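Local coordinates for protein cellulosomal scaffoldin (Acetivibrio cellulolyticus, PDB 4WI0) that docks through its C-terminal X-module and type II dockerin onto a cohesin in cellulosome assembly, as part of a longer protein that probably hydrolyses cellulose, at residues B[10-15]-B[142-147]; B[27-30]-B[35-38]; B[91-94]-B[99-102]; B[123-128]-B[135-140]. The protein carries 1 engineered substitution. All coordinates share one frame; numbering follows the deposited sequence.

Interaction 1: residues B[10-15]-B[142-147]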
loop_
_atom_site.group_PDB
_atom_site.type_symbol
_atom_site.label_atom_id
_atom_site.label_comp_id
_atom_site.label_asym_id
_atom_site.label_seq_id
_atom_site.Cartn_x
_atom_site.Cartn_y
_atom_site.Cartn_z
ATOM N N PRO B 10 -9.947 1.238 12.332
ATOM C CA PRO B 10 -8.845 1.843 11.564
ATOM C C PRO B 10 -9.359 2.373 10.229
ATOM O O PRO B 10 -10.329 1.816 9.690
ATOM C CB PRO B 10 -7.885 0.671 11.351
ATOM C CG PRO B 10 -8.759 -0.532 11.383
ATOM C CD PRO B 10 -9.866 -0.234 12.351
ATOM N N ASP B 11 -8.744 3.435 9.702
ATOM C CA ASP B 11 -9.160 3.992 8.413
ATOM C C ASP B 11 -8.516 3.260 7.217
ATOM O O ASP B 11 -7.679 3.814 6.495
ATOM C CB ASP B 11 -8.884 5.507 8.346
ATOM C CG ASP B 11 -9.462 6.148 7.101
ATOM O OD1 ASP B 11 -10.339 5.537 6.455
ATOM O OD2 ASP B 11 -9.039 7.262 6.751
ATOM N N PHE B 12 -8.923 2.009 7.021
ATOM C CA PHE B 12 -8.592 1.239 5.818
ATOM C C PHE B 12 -9.499 0.008 5.746
ATOM O O PHE B 12 -10.052 -0.438 6.764
ATOM C CB PHE B 12 -7.097 0.839 5.747
ATOM C CG PHE B 12 -6.596 0.043 6.936
ATOM C CD1 PHE B 12 -6.892 -1.312 7.074
ATOM C CD2 PHE B 12 -5.785 0.636 7.886
ATOM C CE1 PHE B 12 -6.422 -2.034 8.154
ATOM C CE2 PHE B 12 -5.307 -0.085 8.966
ATOM C CZ PHE B 12 -5.626 -1.418 9.105
ATOM N N VAL B 13 -9.652 -0.525 4.540
ATOM C CA VAL B 13 -10.572 -1.640 4.303
ATOM C C VAL B 13 -10.021 -2.944 4.891
ATOM O O VAL B 13 -8.830 -3.221 4.777
ATOM C CB VAL B 13 -10.913 -1.794 2.796
ATOM C CG1 VAL B 13 -11.504 -0.497 2.249
ATOM C CG2 VAL B 13 -9.697 -2.205 1.975
ATOM N N THR B 14 -10.890 -3.731 5.526
ATOM C CA THR B 14 -10.488 -4.982 6.180
ATOM C C THR B 14 -11.251 -6.169 5.607
ATOM O O THR B 14 -12.107 -5.997 4.743
ATOM C CB THR B 14 -10.744 -4.927 7.701
ATOM O OG1 THR B 14 -12.141 -4.747 7.949
ATOM C CG2 THR B 14 -9.973 -3.777 8.341
ATOM N N THR B 15 -10.916 -7.367 6.086
ATOM C CA THR B 15 -11.661 -8.590 5.778
ATOM C C THR B 15 -12.073 -9.274 7.071
ATOM O O THR B 15 -11.694 -8.839 8.163
ATOM C CB THR B 15 -10.818 -9.592 4.969
ATOM O OG1 THR B 15 -9.746 -10.087 5.782
ATOM C CG2 THR B 15 -10.264 -8.941 3.709
ATOM N N VAL B 142 1.755 0.836 2.190
ATOM C CA VAL B 142 2.290 2.160 1.856
ATOM C C VAL B 142 1.164 3.150 1.502
ATOM O O VAL B 142 1.196 4.314 1.930
ATOM C CB VAL B 142 3.327 2.059 0.704
ATOM C CG1 VAL B 142 3.683 3.433 0.140
ATOM C CG2 VAL B 142 4.580 1.328 1.176
ATOM N N MET B 143 0.169 2.698 0.731
ATOM C CA MET B 143 -0.943 3.575 0.321
ATOM C C MET B 143 -1.846 3.948 1.496
ATOM O O MET B 143 -2.448 5.023 1.492
ATOM C CB MET B 143 -1.785 2.947 -0.796
ATOM C CG MET B 143 -1.049 2.754 -2.117
ATOM S SD MET B 143 -0.437 4.270 -2.873
ATOM C CE MET B 143 -1.985 5.050 -3.292
ATOM N N ILE B 144 -1.924 3.082 2.504
ATOM C CA ILE B 144 -2.649 3.413 3.736
ATOM C C ILE B 144 -2.043 4.660 4.384
ATOM O O ILE B 144 -2.760 5.555 4.808
ATOM C CB ILE B 144 -2.651 2.238 4.736
ATOM C CG1 ILE B 144 -3.597 1.144 4.248
ATOM C CG2 ILE B 144 -3.088 2.686 6.130
ATOM C CD1 ILE B 144 -3.430 -0.163 4.992
ATOM N N VAL B 145 -0.721 4.707 4.444
ATOM C CA VAL B 145 -0.016 5.856 5.010
ATOM C C VAL B 145 -0.263 7.073 4.116
ATOM O O VAL B 145 -0.570 8.158 4.614
ATOM C CB VAL B 145 1.500 5.581 5.163
ATOM C CG1 VAL B 145 2.213 6.780 5.773
ATOM C CG2 VAL B 145 1.738 4.349 6.025
ATOM N N ALA B 146 -0.163 6.882 2.797
ATOM C CA ALA B 146 -0.392 7.966 1.831
ATOM C C ALA B 146 -1.779 8.621 1.931
ATOM O O ALA B 146 -1.930 9.793 1.565
ATOM C CB ALA B 146 -0.141 7.479 0.411
ATOM N N LYS B 147 -2.780 7.887 2.432
ATOM C CA LYS B 147 -4.128 8.446 2.670
ATOM C C LYS B 147 -4.105 9.738 3.473
ATOM O O LYS B 147 -4.947 10.614 3.265
ATOM C CB LYS B 147 -5.020 7.480 3.459
ATOM C CG LYS B 147 -5.493 6.244 2.730
ATOM C CD LYS B 147 -6.351 5.401 3.671
ATOM C CE LYS B 147 -7.001 4.234 2.949
ATOM N NZ LYS B 147 -8.080 4.663 2.015
#
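Phe12 and Ile144 meet where the X-module, a domain of the carboxypeptidase regulatory-like family, leans on the last helix of the dockerin. The methyl CD1 of Ile144 lies over a face of the Phe12 ring, 4.1 Å from the ring centroid and 27° off the normal, a CH-pi contact whose closest approach is to CG of Phe12 (3.7 Å). The second branch of the isoleucine, CG2, comes in at the rim of the same side, 3.8 Å from Phe12 CD2. Phe12 CB points to the helix, and a chi1 of 57°, with CG between the backbone N and the carbonyl carbon, lays the ring alongside it with one face presented to Ile144 CD1. Pro10 CG lies over the opposite face, toward the rim.

Lys147 adds a different kind of contact. Its aliphatic chain runs past Asp11 and brings CD to 3.5 Å from the Asp11 backbone O, with no hydrogen bond between the two segments. The charged ends stay apart, Asp11 OD1 and Lys147 NZ being 5.1 Å from each other. Instead, Asp11 OD2 bonds to His148 NE2, and NZ is bonded to a polar side chain and the backbone of the other protein chain.

The contact thus joins the loop between strand 2-10 and helix 19-22 to helix 139-146. Val22 of helix 19-22 also packs on Phe12, while Val145 turns to helix 106-113.

Interaction 2: residues B[27-30]-B[35-38]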
loop_
_atom_site.group_PDB
_atom_site.type_symbol
_atom_site.label_atom_id
_atom_site.label_comp_id
_atom_site.label_asym_id
_atom_site.label_seq_id
_atom_site.Cartn_x
_atom_site.Cartn_y
_atom_site.Cartn_z
ATOM N N THR B 27 -6.514 2.063 22.778
ATOM C CA THR B 27 -6.705 2.496 24.158
ATOM C C THR B 27 -7.405 3.849 24.172
ATOM O O THR B 27 -6.938 4.807 23.555
ATOM C CB THR B 27 -5.362 2.607 24.899
ATOM O OG1 THR B 27 -4.673 1.356 24.819
ATOM C CG2 THR B 27 -5.568 2.973 26.351
ATOM N N VAL B 28 -8.529 3.914 24.880
ATOM C CA VAL B 28 -9.343 5.111 24.955
ATOM C C VAL B 28 -9.294 5.610 26.389
ATOM O O VAL B 28 -9.692 4.901 27.304
ATOM C CB VAL B 28 -10.806 4.822 24.561
ATOM C CG1 VAL B 28 -11.635 6.096 24.590
ATOM C CG2 VAL B 28 -10.862 4.189 23.182
ATOM N N GLU B 29 -8.785 6.828 26.565
ATOM C CA GLU B 29 -8.579 7.428 27.877
ATOM C C GLU B 29 -9.492 8.633 28.010
ATOM O O GLU B 29 -9.622 9.409 27.066
ATOM C CB GLU B 29 -7.118 7.896 28.038
ATOM C CG GLU B 29 -6.951 8.976 29.109
ATOM C CD GLU B 29 -5.517 9.385 29.394
ATOM O OE1 GLU B 29 -4.643 9.304 28.496
ATOM O OE2 GLU B 29 -5.288 9.827 30.537
ATOM N N ILE B 30 -10.097 8.800 29.184
ATOM C CA ILE B 30 -10.812 10.018 29.520
ATOM C C ILE B 30 -9.845 10.924 30.291
ATOM O O ILE B 30 -9.661 10.771 31.498
ATOM C CB ILE B 30 -12.083 9.730 30.337
ATOM C CG1 ILE B 30 -13.021 8.828 29.525
ATOM C CG2 ILE B 30 -12.786 11.035 30.722
ATOM C CD1 ILE B 30 -14.223 8.350 30.288
ATOM N N LYS B 35 -9.200 6.758 34.027
ATOM C CA LYS B 35 -10.087 5.749 33.480
ATOM C C LYS B 35 -9.811 5.569 31.997
ATOM O O LYS B 35 -9.767 6.545 31.235
ATOM C CB LYS B 35 -11.544 6.130 33.735
ATOM C CG LYS B 35 -11.878 6.228 35.219
ATOM C CD LYS B 35 -13.368 6.134 35.499
ATOM C CE LYS B 35 -13.643 5.517 36.865
ATOM N NZ LYS B 35 -13.416 6.459 37.996
ATOM N N SER B 36 -9.609 4.310 31.611
ATOM C CA SER B 36 -9.339 3.926 30.229
ATOM C C SER B 36 -10.037 2.613 29.887
ATOM O O SER B 36 -10.668 1.987 30.744
ATOM C CB SER B 36 -7.832 3.778 29.998
ATOM O OG SER B 36 -7.207 5.045 29.919
ATOM N N ALA B 37 -9.925 2.218 28.624
ATOM C CA ALA B 37 -10.410 0.929 28.155
ATOM C C ALA B 37 -9.751 0.595 26.827
ATOM O O ALA B 37 -9.329 1.487 26.088
ATOM C CB ALA B 37 -11.923 0.945 27.995
ATOM N N VAL B 38 -9.673 -0.695 26.529
ATOM C CA VAL B 38 -9.109 -1.156 25.266
ATOM C C VAL B 38 -10.222 -1.761 24.420
ATOM O O VAL B 38 -11.080 -2.490 24.946
ATOM C CB VAL B 38 -8.001 -2.186 25.513
ATOM C CG1 VAL B 38 -7.373 -2.615 24.202
ATOM C CG2 VAL B 38 -6.942 -1.598 26.442
#
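Strands 27-31 and 34-38 form a beta hairpin at one margin of the four-stranded antiparallel sheet of the X-module, and Thr27 to Ile30 pair here with Lys35 to Val38. Backbone hydrogen bonds carry the pairing. Val28 and Ala37 form a hydrogen-bonded pair: Val28 N gives a nearly straight bond (172°) to Ala37 O at 2.8 Å, whereas the return bond from Ala37 N to Val28 O, at 3.0 Å, is bent to 138°. Ile30 N adds a further bond to Lys35 O at 3.1 Å.

CA-H...O contacts supplement these bonds, with Ser36 CA 3.1 Å from Val28 O and Thr27 CA 3.4 Å from Ala37 O.

Side chains divide between the two faces. Val28, Ile30 and Ala37 lie on one, where Phe45, Ile47 and Val50 of strand 44-50 and Ile8 and Val4 of strand 2-10 cover them, so that this face of the hairpin is packed in the interior. Thr27, Glu29, Ser36 and Val38 occupy the other, more open face. There Thr27 OG1 approaches Val38 CG2 at 4.1 Å in the non-hydrogen-bonded pair. At the next such pair, Ser36 OG sits beside the aliphatic stem of Glu29, 3.4 Å from its CB.

Interaction 3: residues B[91-94]-B[99-102]. With CA (calcium ion), chain C.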
loop_
_atom_site.group_PDB
_atom_site.type_symbol
_atom_site.label_atom_id
_atom_site.label_comp_id
_atom_site.label_asym_id
_atom_site.label_seq_id
_atom_site.Cartn_x
_atom_site.Cartn_y
_atom_site.Cartn_z
ATOM N N ALA B 91 -3.635 4.866 10.579
ATOM C CA ALA B 91 -2.398 4.105 10.688
ATOM C C ALA B 91 -1.253 4.822 9.975
ATOM O O ALA B 91 -1.471 5.549 9.011
ATOM C CB ALA B 91 -2.576 2.721 10.081
ATOM N N GLY B 92 -0.036 4.598 10.445
ATOM C CA GLY B 92 1.154 5.072 9.738
ATOM C C GLY B 92 1.958 6.188 10.381
ATOM O O GLY B 92 2.814 6.747 9.713
ATOM N N ASP B 93 1.680 6.543 11.637
ATOM C CA ASP B 93 2.676 7.247 12.458
ATOM C C ASP B 93 3.481 6.184 13.203
ATOM O O ASP B 93 3.090 5.723 14.283
ATOM C CB ASP B 93 2.051 8.246 13.437
ATOM C CG ASP B 93 3.105 9.012 14.227
ATOM O OD1 ASP B 93 4.253 9.059 13.751
ATOM O OD2 ASP B 93 2.805 9.557 15.321
ATOM N N MET B 94 4.612 5.811 12.613
ATOM C CA MET B 94 5.360 4.619 12.990
ATOM C C MET B 94 6.339 4.884 14.131
ATOM O O MET B 94 6.906 5.971 14.232
ATOM C CB MET B 94 6.150 4.105 11.781
ATOM C CG MET B 94 5.328 3.906 10.518
ATOM S SD MET B 94 3.961 2.754 10.735
ATOM C CE MET B 94 4.875 1.235 10.936
ATOM N N THR B 99 9.976 5.576 19.214
ATOM C CA THR B 99 9.082 6.707 19.472
ATOM C C THR B 99 8.357 7.192 18.215
ATOM O O THR B 99 8.945 7.261 17.131
ATOM C CB THR B 99 9.856 7.901 20.053
ATOM O OG1 THR B 99 10.618 7.467 21.182
ATOM C CG2 THR B 99 8.903 9.018 20.485
ATOM N N GLN B 100 7.079 7.531 18.381
ATOM C CA GLN B 100 6.288 8.164 17.324
ATOM C C GLN B 100 6.407 9.675 17.447
ATOM O O GLN B 100 6.585 10.188 18.545
ATOM C CB GLN B 100 4.833 7.750 17.437
ATOM C CG GLN B 100 4.621 6.254 17.246
ATOM C CD GLN B 100 3.180 5.827 17.448
ATOM O OE1 GLN B 100 2.924 4.739 17.950
ATOM N NE2 GLN B 100 2.240 6.669 17.060
ATOM N N ASP B 101 6.301 10.391 16.331
ATOM C CA ASP B 101 6.491 11.849 16.351
ATOM C C ASP B 101 5.210 12.652 16.093
ATOM O O ASP B 101 5.261 13.873 16.002
ATOM C CB ASP B 101 7.605 12.258 15.369
ATOM C CG ASP B 101 7.242 11.999 13.916
ATOM O OD1 ASP B 101 6.166 11.429 13.660
ATOM O OD2 ASP B 101 8.035 12.372 13.023
ATOM N N GLY B 102 4.066 11.978 15.980
ATOM C CA GLY B 102 2.784 12.668 15.802
ATOM C C GLY B 102 2.620 13.343 14.448
ATOM O O GLY B 102 1.898 14.333 14.313
HETATM CA CA CA C . 5.696 9.744 12.048
HETATM O O HOH W 1 7.229 8.627 13.594
HETATM O O HOH W 2 7.719 10.517 11.047
#
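Asp93 and Asp101 occupy neighbouring positions around a calcium ion in the first EF-hand-like calcium loop of the dockerin. Their carboxylate planes are 29° apart, and each presents OD1 to the metal, at 2.3 Å from Asp93 and 2.4 Å from Asp101. The two OD1 atoms come within 3.0 Å of each other, a closeness the shared cation makes tolerable. Two waters, the backbone O of Ala103 and both carboxylate oxygens of Asp108 complete the site.

The other oxygen of Asp93 is turned to the protein. With CG trans to the backbone N (chi1 -177°), the carboxylate reaches across to 99-102, where OD2 accepts a bent hydrogen bond from Gly102 N (2.8 Å) on its syn side, 30° out of the carboxylate plane. A weak, long bond from Gln100 NE2 reaches the same OD2. The extended Gln100 lies alongside Asp93, but its amide is held mainly elsewhere, OE1 by Asn63 N and NE2 also by Tyr64 O.

The metal waters tie in both segments: one donates to Met94 O at 2.8 Å and is weakly met by Asp101 N, while the other donates to Asp101 OD2 at 2.7 Å.

Interaction 4: residues B[123-128]-B[135-140]. With CA (calcium ion), chain D.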
loop_
_atom_site.group_PDB
_atom_site.type_symbol
_atom_site.label_atom_id
_atom_site.label_comp_id
_atom_site.label_asym_id
_atom_site.label_seq_id
_atom_site.Cartn_x
_atom_site.Cartn_y
_atom_site.Cartn_z
ATOM N N ALA B 123 12.125 -13.733 7.209
ATOM C CA ALA B 123 12.804 -13.208 8.399
ATOM C C ALA B 123 12.772 -11.677 8.450
ATOM O O ALA B 123 12.672 -11.090 9.526
ATOM C CB ALA B 123 14.243 -13.703 8.444
ATOM N N LYS B 124 12.852 -11.042 7.283
ATOM C CA LYS B 124 12.838 -9.580 7.183
ATOM C C LYS B 124 11.480 -8.942 7.509
ATOM O O LYS B 124 11.410 -7.760 7.837
ATOM C CB LYS B 124 13.284 -9.161 5.782
ATOM C CG LYS B 124 13.336 -7.665 5.567
ATOM C CD LYS B 124 14.003 -7.323 4.251
ATOM C CE LYS B 124 15.513 -7.340 4.369
ATOM N NZ LYS B 124 16.117 -6.906 3.083
ATOM N N TYR B 125 10.404 -9.712 7.401
ATOM C CA TYR B 125 9.065 -9.213 7.716
ATOM C C TYR B 125 8.915 -8.848 9.201
ATOM O O TYR B 125 9.329 -9.598 10.078
ATOM C CB TYR B 125 8.038 -10.270 7.325
ATOM C CG TYR B 125 6.613 -10.016 7.759
ATOM C CD1 TYR B 125 6.192 -10.326 9.054
ATOM C CD2 TYR B 125 5.668 -9.521 6.862
ATOM C CE1 TYR B 125 4.883 -10.123 9.449
ATOM C CE2 TYR B 125 4.355 -9.316 7.250
ATOM C CZ TYR B 125 3.971 -9.624 8.544
ATOM O OH TYR B 125 2.677 -9.428 8.941
ATOM N N GLN B 126 8.314 -7.693 9.469
ATOM C CA GLN B 126 7.981 -7.282 10.830
ATOM C C GLN B 126 6.495 -6.962 10.891
ATOM O O GLN B 126 6.013 -6.096 10.158
ATOM C CB GLN B 126 8.786 -6.049 11.232
ATOM C CG GLN B 126 10.296 -6.194 11.099
ATOM C CD GLN B 126 11.012 -4.851 11.185
ATOM O OE1 GLN B 126 10.561 -3.937 11.879
ATOM N NE2 GLN B 126 12.128 -4.722 10.470
ATOM N N VAL B 127 5.772 -7.649 11.769
ATOM C CA VAL B 127 4.314 -7.529 11.833
ATOM C C VAL B 127 3.838 -6.074 11.995
ATOM O O VAL B 127 2.806 -5.697 11.452
ATOM C CB VAL B 127 3.714 -8.445 12.934
ATOM C CG1 VAL B 127 4.066 -7.947 14.330
ATOM C CG2 VAL B 127 2.208 -8.569 12.765
ATOM N N GLY B 128 4.604 -5.261 12.718
ATOM C CA GLY B 128 4.291 -3.842 12.891
ATOM C C GLY B 128 4.230 -3.016 11.619
ATOM O O GLY B 128 3.494 -2.027 11.555
ATOM N N GLY B 135 -0.686 -10.194 6.375
ATOM C CA GLY B 135 0.429 -11.142 6.333
ATOM C C GLY B 135 1.463 -10.839 5.265
ATOM O O GLY B 135 2.272 -11.698 4.923
ATOM N N ALA B 136 1.431 -9.616 4.745
ATOM C CA ALA B 136 2.375 -9.160 3.739
ATOM C C ALA B 136 2.657 -7.672 3.935
ATOM O O ALA B 136 1.828 -6.939 4.474
ATOM C CB ALA B 136 1.818 -9.406 2.351
ATOM N N ILE B 137 3.836 -7.242 3.513
ATOM C CA ILE B 137 4.174 -5.820 3.478
ATOM C C ILE B 137 4.301 -5.495 2.002
ATOM O O ILE B 137 5.227 -5.966 1.334
ATOM C CB ILE B 137 5.465 -5.492 4.259
ATOM C CG1 ILE B 137 5.280 -5.862 5.738
ATOM C CG2 ILE B 137 5.783 -4.008 4.143
ATOM C CD1 ILE B 137 6.562 -5.960 6.536
ATOM N N SER B 138 3.336 -4.734 1.497
ATOM C CA SER B 138 3.180 -4.501 0.063
ATOM C C SER B 138 2.754 -3.056 -0.158
ATOM O O SER B 138 2.748 -2.267 0.785
ATOM C CB SER B 138 2.144 -5.478 -0.512
ATOM O OG SER B 138 0.876 -5.331 0.101
ATOM N N LEU B 139 2.401 -2.712 -1.399
ATOM C CA LEU B 139 1.993 -1.337 -1.721
ATOM C C LEU B 139 0.734 -0.901 -0.955
ATOM O O LEU B 139 0.579 0.282 -0.660
ATOM C CB LEU B 139 1.772 -1.165 -3.227
ATOM C CG LEU B 139 1.495 0.259 -3.731
ATOM C CD1 LEU B 139 2.528 1.250 -3.209
ATOM C CD2 LEU B 139 1.456 0.282 -5.247
ATOM N N GLU B 140 -0.158 -1.848 -0.642
ATOM C CA GLU B 140 -1.342 -1.534 0.172
ATOM C C GLU B 140 -0.991 -0.829 1.476
ATOM O O GLU B 140 -1.630 0.155 1.844
ATOM C CB GLU B 140 -2.128 -2.794 0.503
ATOM C CG GLU B 140 -2.909 -3.307 -0.672
ATOM C CD GLU B 140 -3.602 -4.601 -0.377
ATOM O OE1 GLU B 140 -4.455 -4.593 0.547
ATOM O OE2 GLU B 140 -3.298 -5.599 -1.083
HETATM CA CA CA D . -0.124 -5.625 4.579
HETATM O O HOH W 3 -0.589 -5.629 2.178
#
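The second EF-hand-like calcium loop of the dockerin supplies one side of this contact, which packs the segment 123-128 against the last part of that loop, the short strand 136-137 and the turn before it. Tyr125 and Ile137 carry most of it. The tyrosine ring meets the strand obliquely: Tyr125 CD2 lies 3.7 Å from Ile137 CD1, and Tyr125 CE2 lies 3.8 Å from Gly135 C. Tyr125 CG is trans to its backbone N (chi1 171°), which carries the ring across to Gly135-Ile137. Ile137 CD1 also touches the backbone O of Gln126 at 3.7 Å, so its methyl sits in the corner made by that carbonyl and the ring. Gly135, whose CA is 3.8 Å from Tyr125 OH, makes its turn with a positive phi.

The hydroxyl of Tyr125 bonds to Asp130 OD2, and Gly135 N bonds to the same oxygen. Since Asp130 OD1 binds the calcium ion, the tyrosine is a second-shell residue that helps position a first-shell ligand. Asn132, Asp134 and Asp141 also bind this ion.

The strand feeds the site directly. Ser138 sits at the N-cap of helix 139-146, next to the chain of another protein, where the backbone N of Leu139 bonds to a polar side chain of that chain. Ala136 O binds calcium at 2.4 Å, and a water that also binds it lies 2.6 Å from Ser138 OG.

How the interactions relate
Interaction 2 stands apart: it is regular backbone pairing inside the X-module, about 24 Å from interaction 1 and about 29 Å from interaction 4 between centres, away from any metal. Interaction 1 bridges the two modules by apolar contact without a hydrogen bond across it, and its loop of chain encloses the rest. Interaction 3 is polar and metal-centred, whereas interaction 4 pairs apolar packing with one backbone oxygen ligand to its calcium. Interactions 1 and 4 share helix 139-146. Interaction 3 touches both: Val145 CG2 lies 3.8 Å from Gly92 CA, and Met94 CE 3.6 Å from Gly128 O. All four are partly buried: Val28, Ile30, Asp93, Ile137 and Ile144 lie inside, Ser36, Val38 and Gln126 outside.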